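Local coordinates for probable sugar ABC transporter, sugar-binding protein (PDB 2W7Y), which binds the blood group A-trisaccharide and probably delivers such sugars to an ABC transporter for uptake as its extracellular solute-binding protein, at residues E41-Y46 / T80-D85; F211-G216 / A383-V388. All coordinates share one frame; numbering follows the deposited sequence.

Contact 1 (E41-Y46 / T80-D85); sequences EFYHGY and TPVNGD. With FUC (alpha-L-fucopyranose), chain C; GAL (beta-D-galactopyranose), chain B.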
ATOM      1  N   GLU A  41      -9.775  22.807  -3.766  1.00 23.12           N
ATOM      2  CA  GLU A  41      -9.657  21.713  -4.730  1.00 23.19           C
ATOM      3  C   GLU A  41      -9.095  20.446  -4.077  1.00 23.16           C
ATOM      4  O   GLU A  41      -8.004  20.463  -3.504  1.00 23.18           O
ATOM      5  CB  GLU A  41      -8.808  22.145  -5.942  1.00 23.31           C
ATOM      6  CG  GLU A  41      -7.335  22.453  -5.637  1.00 23.78           C
ATOM      7  CD  GLU A  41      -6.576  23.114  -6.789  1.00 24.23           C
ATOM      8  OE1 GLU A  41      -5.336  23.278  -6.665  1.00 23.58           O
ATOM      9  OE2 GLU A  41      -7.212  23.476  -7.805  1.00 24.25           O
ATOM     10  N   PHE A  42      -9.851  19.353  -4.159  1.00 23.04           N
ATOM     11  CA  PHE A  42      -9.435  18.086  -3.562  1.00 23.01           C
ATOM     12  C   PHE A  42      -9.202  17.010  -4.620  1.00 22.91           C
ATOM     13  O   PHE A  42     -10.138  16.569  -5.281  1.00 22.91           O
ATOM     14  CB  PHE A  42     -10.436  17.626  -2.483  1.00 22.98           C
ATOM     15  CG  PHE A  42     -10.303  16.171  -2.093  1.00 22.97           C
ATOM     16  CD1 PHE A  42      -9.108  15.674  -1.563  1.00 23.22           C
ATOM     17  CD2 PHE A  42     -11.372  15.298  -2.256  1.00 22.48           C
ATOM     18  CE1 PHE A  42      -8.978  14.327  -1.207  1.00 23.11           C
ATOM     19  CE2 PHE A  42     -11.257  13.953  -1.901  1.00 22.71           C
ATOM     20  CZ  PHE A  42     -10.056  13.465  -1.372  1.00 22.99           C
ATOM     21  N   TYR A  43      -7.948  16.594  -4.766  1.00 22.89           N
ATOM     22  CA  TYR A  43      -7.577  15.579  -5.749  1.00 23.01           C
ATOM     23  C   TYR A  43      -7.546  14.173  -5.144  1.00 23.02           C
ATOM     24  O   TYR A  43      -6.940  13.953  -4.094  1.00 22.88           O
ATOM     25  CB  TYR A  43      -6.236  15.931  -6.418  1.00 23.12           C
ATOM     26  CG  TYR A  43      -6.280  17.244  -7.168  1.00 23.22           C
ATOM     27  CD1 TYR A  43      -5.886  18.432  -6.551  1.00 23.02           C
ATOM     28  CD2 TYR A  43      -6.745  17.303  -8.483  1.00 23.18           C
ATOM     29  CE1 TYR A  43      -5.943  19.644  -7.225  1.00 22.98           C
ATOM     30  CE2 TYR A  43      -6.808  18.514  -9.167  1.00 23.27           C
ATOM     31  CZ  TYR A  43      -6.406  19.681  -8.532  1.00 23.34           C
ATOM     32  OH  TYR A  43      -6.461  20.885  -9.204  1.00 23.24           O
ATOM     33  N   HIS A  44      -8.212  13.237  -5.821  1.00 23.22           N
ATOM     34  CA  HIS A  44      -8.242  11.818  -5.435  1.00 23.11           C
ATOM     35  C   HIS A  44      -8.205  10.910  -6.673  1.00 23.12           C
ATOM     36  O   HIS A  44      -8.414  11.378  -7.791  1.00 23.15           O
ATOM     37  CB  HIS A  44      -9.480  11.519  -4.587  1.00 23.07           C
ATOM     38  CG  HIS A  44     -10.772  11.668  -5.329  1.00 22.93           C
ATOM     39  ND1 HIS A  44     -11.464  12.858  -5.390  1.00 22.79           N
ATOM     40  CD2 HIS A  44     -11.497  10.773  -6.043  1.00 22.73           C
ATOM     41  CE1 HIS A  44     -12.559  12.692  -6.111  1.00 22.72           C
ATOM     42  NE2 HIS A  44     -12.604  11.436  -6.518  1.00 22.72           N
ATOM     43  N   GLY A  45      -7.942   9.620  -6.470  1.00 22.99           N
ATOM     44  CA  GLY A  45      -7.865   8.666  -7.577  1.00 22.98           C
ATOM     45  C   GLY A  45      -9.068   7.749  -7.750  1.00 22.96           C
ATOM     46  O   GLY A  45      -8.984   6.726  -8.429  1.00 23.01           O
ATOM     47  N   TYR A  46     -10.195   8.115  -7.148  1.00 23.01           N
ATOM     48  CA  TYR A  46     -11.422   7.334  -7.281  1.00 22.92           C
ATOM     49  C   TYR A  46     -12.259   7.850  -8.454  1.00 22.94           C
ATOM     50  O   TYR A  46     -13.256   8.549  -8.275  1.00 22.82           O
ATOM     51  CB  TYR A  46     -12.207   7.329  -5.966  1.00 22.93           C
ATOM     52  CG  TYR A  46     -11.450   6.711  -4.807  1.00 22.97           C
ATOM     53  CD1 TYR A  46     -11.323   5.325  -4.686  1.00 23.10           C
ATOM     54  CD2 TYR A  46     -10.856   7.511  -3.835  1.00 22.74           C
ATOM     55  CE1 TYR A  46     -10.620   4.755  -3.624  1.00 23.40           C
ATOM     56  CE2 TYR A  46     -10.155   6.950  -2.765  1.00 22.61           C
ATOM     57  CZ  TYR A  46     -10.040   5.572  -2.667  1.00 22.85           C
ATOM     58  OH  TYR A  46      -9.343   5.005  -1.618  1.00 22.54           O
ATOM     59  N   THR A  80     -11.966  16.461  -7.196  1.00 23.15           N
ATOM     60  CA  THR A  80     -11.545  16.271  -8.573  1.00 23.25           C
ATOM     61  C   THR A  80     -10.945  14.876  -8.721  1.00 23.16           C
ATOM     62  O   THR A  80      -9.841  14.620  -8.232  1.00 23.08           O
ATOM     63  CB  THR A  80     -10.523  17.350  -9.010  1.00 23.30           C
ATOM     64  OG1 THR A  80     -11.055  18.654  -8.742  1.00 23.64           O
ATOM     65  CG2 THR A  80     -10.215  17.236 -10.495  1.00 23.42           C
ATOM     66  N   PRO A  81     -11.688  13.962  -9.373  1.00 23.26           N
ATOM     67  CA  PRO A  81     -11.211  12.600  -9.620  1.00 23.25           C
ATOM     68  C   PRO A  81     -10.116  12.598 -10.681  1.00 23.31           C
ATOM     69  O   PRO A  81     -10.318  13.121 -11.782  1.00 23.51           O
ATOM     70  CB  PRO A  81     -12.461  11.871 -10.144  1.00 23.32           C
ATOM     71  CG  PRO A  81     -13.616  12.791  -9.872  1.00 23.34           C
ATOM     72  CD  PRO A  81     -13.045  14.167  -9.910  1.00 23.24           C
ATOM     73  N   VAL A  82      -8.968  12.022 -10.344  1.00 23.03           N
ATOM     74  CA  VAL A  82      -7.818  12.006 -11.241  1.00 22.93           C
ATOM     75  C   VAL A  82      -7.679  10.656 -11.940  1.00 22.91           C
ATOM     76  O   VAL A  82      -7.543   9.617 -11.291  1.00 22.90           O
ATOM     77  CB  VAL A  82      -6.503  12.361 -10.492  1.00 22.96           C
ATOM     78  CG1 VAL A  82      -5.298  12.180 -11.401  1.00 22.79           C
ATOM     79  CG2 VAL A  82      -6.564  13.788  -9.947  1.00 22.99           C
ATOM     80  N   ASN A  83      -7.726  10.687 -13.270  1.00 23.00           N
ATOM     81  CA  ASN A  83      -7.478   9.506 -14.085  1.00 23.05           C
ATOM     82  C   ASN A  83      -6.021   9.518 -14.531  1.00 23.11           C
ATOM     83  O   ASN A  83      -5.632  10.294 -15.412  1.00 23.25           O
ATOM     84  CB  ASN A  83      -8.433   9.462 -15.285  1.00 23.06           C
ATOM     85  CG  ASN A  83      -8.401   8.127 -16.024  1.00 23.26           C
ATOM     86  OD1 ASN A  83      -8.765   8.056 -17.199  1.00 23.69           O
ATOM     87  ND2 ASN A  83      -7.979   7.066 -15.340  1.00 23.30           N
ATOM     88  N   GLY A  84      -5.217   8.667 -13.901  1.00 23.04           N
ATOM     89  CA  GLY A  84      -3.775   8.652 -14.118  1.00 23.09           C
ATOM     90  C   GLY A  84      -3.013   8.767 -12.814  1.00 23.06           C
ATOM     91  O   GLY A  84      -3.550   8.476 -11.745  1.00 23.05           O
ATOM     92  N   ASP A  85      -1.762   9.209 -12.897  1.00 23.12           N
ATOM     93  CA  ASP A  85      -0.893   9.247 -11.730  1.00 23.17           C
ATOM     94  C   ASP A  85      -1.206  10.423 -10.810  1.00 23.15           C
ATOM     95  O   ASP A  85      -1.187  11.578 -11.238  1.00 23.10           O
ATOM     96  CB  ASP A  85       0.579   9.277 -12.154  1.00 23.23           C
ATOM     97  CG  ASP A  85       1.476   8.497 -11.206  1.00 23.40           C
ATOM     98  OD1 ASP A  85       1.176   8.431  -9.992  1.00 23.28           O
ATOM     99  OD2 ASP A  85       2.484   7.939 -11.682  1.00 23.66           O
TER
HETATM  100  C1  FUC C   2      -5.243   3.063  -5.419  1.00 15.48           C
HETATM  101  C2  FUC C   2      -5.614   2.680  -6.854  1.00 14.98           C
HETATM  102  C3  FUC C   2      -7.108   2.919  -7.079  1.00 15.08           C
HETATM  103  C4  FUC C   2      -7.449   4.382  -6.795  1.00 14.49           C
HETATM  104  C5  FUC C   2      -6.987   4.745  -5.379  1.00 14.14           C
HETATM  105  C6  FUC C   2      -7.180   6.223  -5.057  1.00 12.44           C
HETATM  106  O2  FUC C   2      -5.305   1.326  -7.073  1.00 16.07           O
HETATM  107  O3  FUC C   2      -7.498   2.544  -8.383  1.00 14.27           O
HETATM  108  O4  FUC C   2      -6.827   5.226  -7.746  1.00 14.34           O
HETATM  109  O5  FUC C   2      -5.624   4.408  -5.161  1.00 14.38           O
HETATM  110  C1  GAL B   1      -6.727   2.266  -2.329  1.00 16.73           C
HETATM  111  C2  GAL B   1      -5.433   2.308  -3.144  1.00 16.42           C
HETATM  112  C3  GAL B   1      -4.441   1.256  -2.642  1.00 16.01           C
HETATM  113  C4  GAL B   1      -4.288   1.296  -1.117  1.00 15.18           C
HETATM  114  C5  GAL B   1      -5.680   1.219  -0.473  1.00 16.26           C
HETATM  115  C6  GAL B   1      -5.665   1.240   1.057  1.00 16.08           C
HETATM  116  O1  GAL B   1      -7.492   3.412  -2.630  1.00 20.41           O
HETATM  117  O2  GAL B   1      -5.761   2.069  -4.497  1.00 16.02           O
HETATM  118  O3  GAL B   1      -3.196   1.427  -3.280  1.00 15.78           O
HETATM  119  O4  GAL B   1      -3.610   2.476  -0.753  1.00 12.44           O
HETATM  120  O5  GAL B   1      -6.475   2.292  -0.940  1.00 16.42           O
HETATM  121  O6  GAL B   1      -6.866   0.663   1.536  1.00 15.93           O
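Residues 41-44 and 80-81 pair as parallel strands, Tyr43 beside Thr80 and His44 beside Pro81, tied by backbone hydrogen bonds from Thr80 N to Phe42 O at 2.6 Å, His44 N to Thr80 O at 3.2 Å and Val82 N to His44 O at 2.7 Å. This is the edge of the four-stranded sheet of one lobe of a bacterial solute-binding protein, with helix 54-69 linking the two strands in a beta-alpha-beta crossover. Tyr43 and Thr80 share one face of the sheet; Val82, just past the strand, brings CG2 to the edge of the phenol ring, 3.8 Å from Tyr43 CD2, and Ile89 touches both Tyr43 and Val82. On the other face, chi1 of 66° sets His44 CG between the backbone N and the carbonyl carbon, which lays the ring alongside Pro81. Pro81 CA thus makes a CH-pi contact over the imidazole face, and Tyr63 meets the ring as well. Past the strand end, the chain enters the glycan pocket: Gly45 O accepts a hydrogen bond from fucose O4 at 2.7 Å. Fucose C6 sits 3.7 Å above the Tyr46 ring plane, over its centre, and Tyr46 OH shares a 2.6 Å hydrogen bond with galactose O1.

Contact 2 (F211-G216 / A383-V388); sequences FNTVLG and AVVPTV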
ATOM      1  N   PHE A 211      10.463  -8.220  -1.579  1.00 23.11           N
ATOM      2  CA  PHE A 211      11.687  -7.599  -1.055  1.00 23.17           C
ATOM      3  C   PHE A 211      11.459  -6.992   0.335  1.00 23.22           C
ATOM      4  O   PHE A 211      12.254  -7.211   1.250  1.00 23.21           O
ATOM      5  CB  PHE A 211      12.219  -6.530  -2.023  1.00 23.10           C
ATOM      6  CG  PHE A 211      13.410  -5.754  -1.493  1.00 23.21           C
ATOM      7  CD1 PHE A 211      14.694  -6.299  -1.531  1.00 23.11           C
ATOM      8  CD2 PHE A 211      13.246  -4.473  -0.965  1.00 22.91           C
ATOM      9  CE1 PHE A 211      15.797  -5.580  -1.039  1.00 23.13           C
ATOM     10  CE2 PHE A 211      14.336  -3.748  -0.477  1.00 23.10           C
ATOM     11  CZ  PHE A 211      15.614  -4.300  -0.514  1.00 22.98           C
ATOM     12  N   ASN A 212      10.374  -6.233   0.467  1.00 23.10           N
ATOM     13  CA  ASN A 212       9.987  -5.575   1.711  1.00 23.12           C
ATOM     14  C   ASN A 212       9.878  -6.552   2.875  1.00 23.11           C
ATOM     15  O   ASN A 212      10.339  -6.266   3.985  1.00 23.04           O
ATOM     16  CB  ASN A 212       8.634  -4.882   1.514  1.00 23.26           C
ATOM     17  CG  ASN A 212       8.458  -3.638   2.378  1.00 23.27           C
ATOM     18  OD1 ASN A 212       7.807  -2.688   1.956  1.00 23.92           O
ATOM     19  ND2 ASN A 212       9.009  -3.645   3.588  1.00 23.40           N
ATOM     20  N   THR A 213       9.272  -7.707   2.606  1.00 23.08           N
ATOM     21  CA  THR A 213       8.996  -8.693   3.646  1.00 22.98           C
ATOM     22  C   THR A 213      10.164  -9.636   3.934  1.00 23.00           C
ATOM     23  O   THR A 213      10.328 -10.068   5.077  1.00 22.92           O
ATOM     24  CB  THR A 213       7.693  -9.489   3.372  1.00 22.88           C
ATOM     25  OG1 THR A 213       7.711 -10.038   2.046  1.00 23.19           O
ATOM     26  CG2 THR A 213       6.485  -8.588   3.517  1.00 22.64           C
ATOM     27  N   VAL A 214      10.972  -9.946   2.920  1.00 23.09           N
ATOM     28  CA  VAL A 214      12.118 -10.849   3.109  1.00 23.34           C
ATOM     29  C   VAL A 214      13.245 -10.149   3.864  1.00 23.51           C
ATOM     30  O   VAL A 214      14.024 -10.790   4.569  1.00 23.80           O
ATOM     31  CB  VAL A 214      12.615 -11.510   1.777  1.00 23.33           C
ATOM     32  CG1 VAL A 214      13.457 -10.548   0.941  1.00 23.32           C
ATOM     33  CG2 VAL A 214      13.397 -12.790   2.072  1.00 23.23           C
ATOM     34  N   LEU A 215      13.309  -8.828   3.722  1.00 23.63           N
ATOM     35  CA  LEU A 215      14.225  -8.006   4.496  1.00 23.61           C
ATOM     36  C   LEU A 215      13.841  -8.059   5.978  1.00 23.62           C
ATOM     37  O   LEU A 215      14.710  -8.134   6.846  1.00 23.86           O
ATOM     38  CB  LEU A 215      14.213  -6.566   3.966  1.00 23.60           C
ATOM     39  CG  LEU A 215      15.350  -5.604   4.331  1.00 23.63           C
ATOM     40  CD1 LEU A 215      16.693  -6.062   3.773  1.00 23.37           C
ATOM     41  CD2 LEU A 215      15.019  -4.212   3.827  1.00 23.87           C
ATOM     42  N   GLY A 216      12.539  -8.061   6.259  1.00 23.63           N
ATOM     43  CA  GLY A 216      12.028  -8.143   7.631  1.00 23.54           C
ATOM     44  C   GLY A 216      12.153  -9.507   8.298  1.00 23.43           C
ATOM     45  O   GLY A 216      11.556  -9.746   9.347  1.00 23.35           O
ATOM     46  N   ALA A 383       6.238 -10.951  12.635  1.00 23.39           N
ATOM     47  CA  ALA A 383       6.922  -9.682  12.428  1.00 23.42           C
ATOM     48  C   ALA A 383       6.140  -8.841  11.445  1.00 23.47           C
ATOM     49  O   ALA A 383       5.534  -9.358  10.504  1.00 23.60           O
ATOM     50  CB  ALA A 383       8.342  -9.907  11.922  1.00 23.40           C
ATOM     51  N   VAL A 384       6.154  -7.535  11.663  1.00 23.55           N
ATOM     52  CA  VAL A 384       5.452  -6.626  10.783  1.00 23.43           C
ATOM     53  C   VAL A 384       6.378  -5.467  10.376  1.00 23.41           C
ATOM     54  O   VAL A 384       7.081  -4.894  11.220  1.00 23.50           O
ATOM     55  CB  VAL A 384       4.092  -6.194  11.415  1.00 23.56           C
ATOM     56  CG1 VAL A 384       4.124  -4.771  11.983  1.00 23.82           C
ATOM     57  CG2 VAL A 384       2.953  -6.408  10.432  1.00 23.46           C
ATOM     58  N   VAL A 385       6.402  -5.171   9.075  1.00 23.10           N
ATOM     59  CA  VAL A 385       7.258  -4.123   8.506  1.00 23.13           C
ATOM     60  C   VAL A 385       6.444  -2.990   7.856  1.00 23.11           C
ATOM     61  O   VAL A 385       5.307  -3.210   7.439  1.00 23.03           O
ATOM     62  CB  VAL A 385       8.289  -4.693   7.469  1.00 23.10           C
ATOM     63  CG1 VAL A 385       9.305  -5.602   8.149  1.00 23.04           C
ATOM     64  CG2 VAL A 385       7.594  -5.417   6.319  1.00 23.09           C
ATOM     65  N   PRO A 386       7.015  -1.766   7.794  1.00 23.13           N
ATOM     66  CA  PRO A 386       6.380  -0.705   7.017  1.00 23.13           C
ATOM     67  C   PRO A 386       6.777  -0.811   5.542  1.00 23.08           C
ATOM     68  O   PRO A 386       7.681  -1.575   5.200  1.00 23.21           O
ATOM     69  CB  PRO A 386       6.950   0.571   7.641  1.00 22.96           C
ATOM     70  CG  PRO A 386       8.309   0.180   8.109  1.00 23.10           C
ATOM     71  CD  PRO A 386       8.255  -1.298   8.449  1.00 23.19           C
ATOM     72  N   THR A 387       6.109  -0.061   4.675  1.00 23.07           N
ATOM     73  CA  THR A 387       6.453  -0.088   3.252  1.00 23.20           C
ATOM     74  C   THR A 387       7.732   0.702   3.006  1.00 23.39           C
ATOM     75  O   THR A 387       7.968   1.734   3.650  1.00 23.44           O
ATOM     76  CB  THR A 387       5.344   0.494   2.356  1.00 23.01           C
ATOM     77  OG1 THR A 387       5.013   1.812   2.807  1.00 23.40           O
ATOM     78  CG2 THR A 387       4.107  -0.383   2.373  1.00 22.91           C
ATOM     79  N   VAL A 388       8.549   0.200   2.080  1.00 23.31           N
ATOM     80  CA  VAL A 388       9.724   0.913   1.573  1.00 23.37           C
ATOM     81  C   VAL A 388       9.377   2.371   1.248  1.00 23.42           C
ATOM     82  O   VAL A 388      10.134   3.286   1.586  1.00 23.55           O
ATOM     83  CB  VAL A 388      10.318   0.202   0.316  1.00 23.38           C
ATOM     84  CG1 VAL A 388      11.256   1.125  -0.463  1.00 23.43           C
ATOM     85  CG2 VAL A 388      11.037  -1.086   0.712  1.00 23.19           C
TER
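Asn212, on helix 207-215, turns its carboxamide to the bend that follows strand 383-385 and uses both ends of it on the backbone there. Its ND2 donates to Pro386 O at 2.9 Å, and its OD1 accepts from Val388 N at 3.0 Å. The two bonds span the peptides on either side of Thr387 and fix the rotation of the amide. Neither is ideal: both are somewhat bent, and Val388 N stands 35° out of the carbonyl plane of the Asn212 side chain. Chi1 of -150° carries CG away from the backbone N of Asn212 and out to the bend, where OD1 also comes 3.2 Å from Thr387 CA.

Other polar groups are satisfied close by. Thr387 spends its hydroxyl on helix 388-392, OG1 accepting from Asp390 N as the N-cap, with a weak bond to Ser306 OG besides. Thr213 OG1 bonds to Arg209 O one turn back in its own helix, and Gly216 O accepts a hydrogen bond from Arg222 NE.

Apolar groups flank the amide. The side chains of Val385 and Asn212 lie flank to flank and run antiparallel, with Val385 CG2 3.5 Å from Asn212 ND2 and Val385 CG1 3.8 Å from Gly216 CA. Val388 brings CG2 to the edge of the Phe211 ring, whose other neighbours include Phe239, in an edge-to-face pair, and Trp392.

Ala383 and Val385 meanwhile pair through their backbones with strand 302-306, so the asparagine joins helix 207-215 to the margin of a mixed sheet. With the side chain of Thr387 about 7 Å from the bound N-acetylgalactosamine, the N-cap lies near the sugar but not in contact with it. This is a helix N-terminus with a Thr N-cap, in which a buried asparagine amide bridges the backbone on both sides of the capping residue.

Overall arrangement
The two contacts are mostly buried and lie on opposite sides of the chain's centre, their own centres 29 Å apart and their nearest atoms about 15 Å. They share no strand or helix: contact 1 belongs to the four-stranded sheet that includes 39-44 and 76-81, contact 2 joins helix 207-215 to the end of a strand in the five-stranded mixed sheet. Contact 1 is strand pairing through main-chain bonds, with some residues of 80-85 at the surface; contact 2 depends on one side-chain amide among apolar groups. The trisaccharide relates them: 41-46 bonds directly to fucose and galactose, whereas 383-388 comes near N-acetylgalactosamine through Thr387.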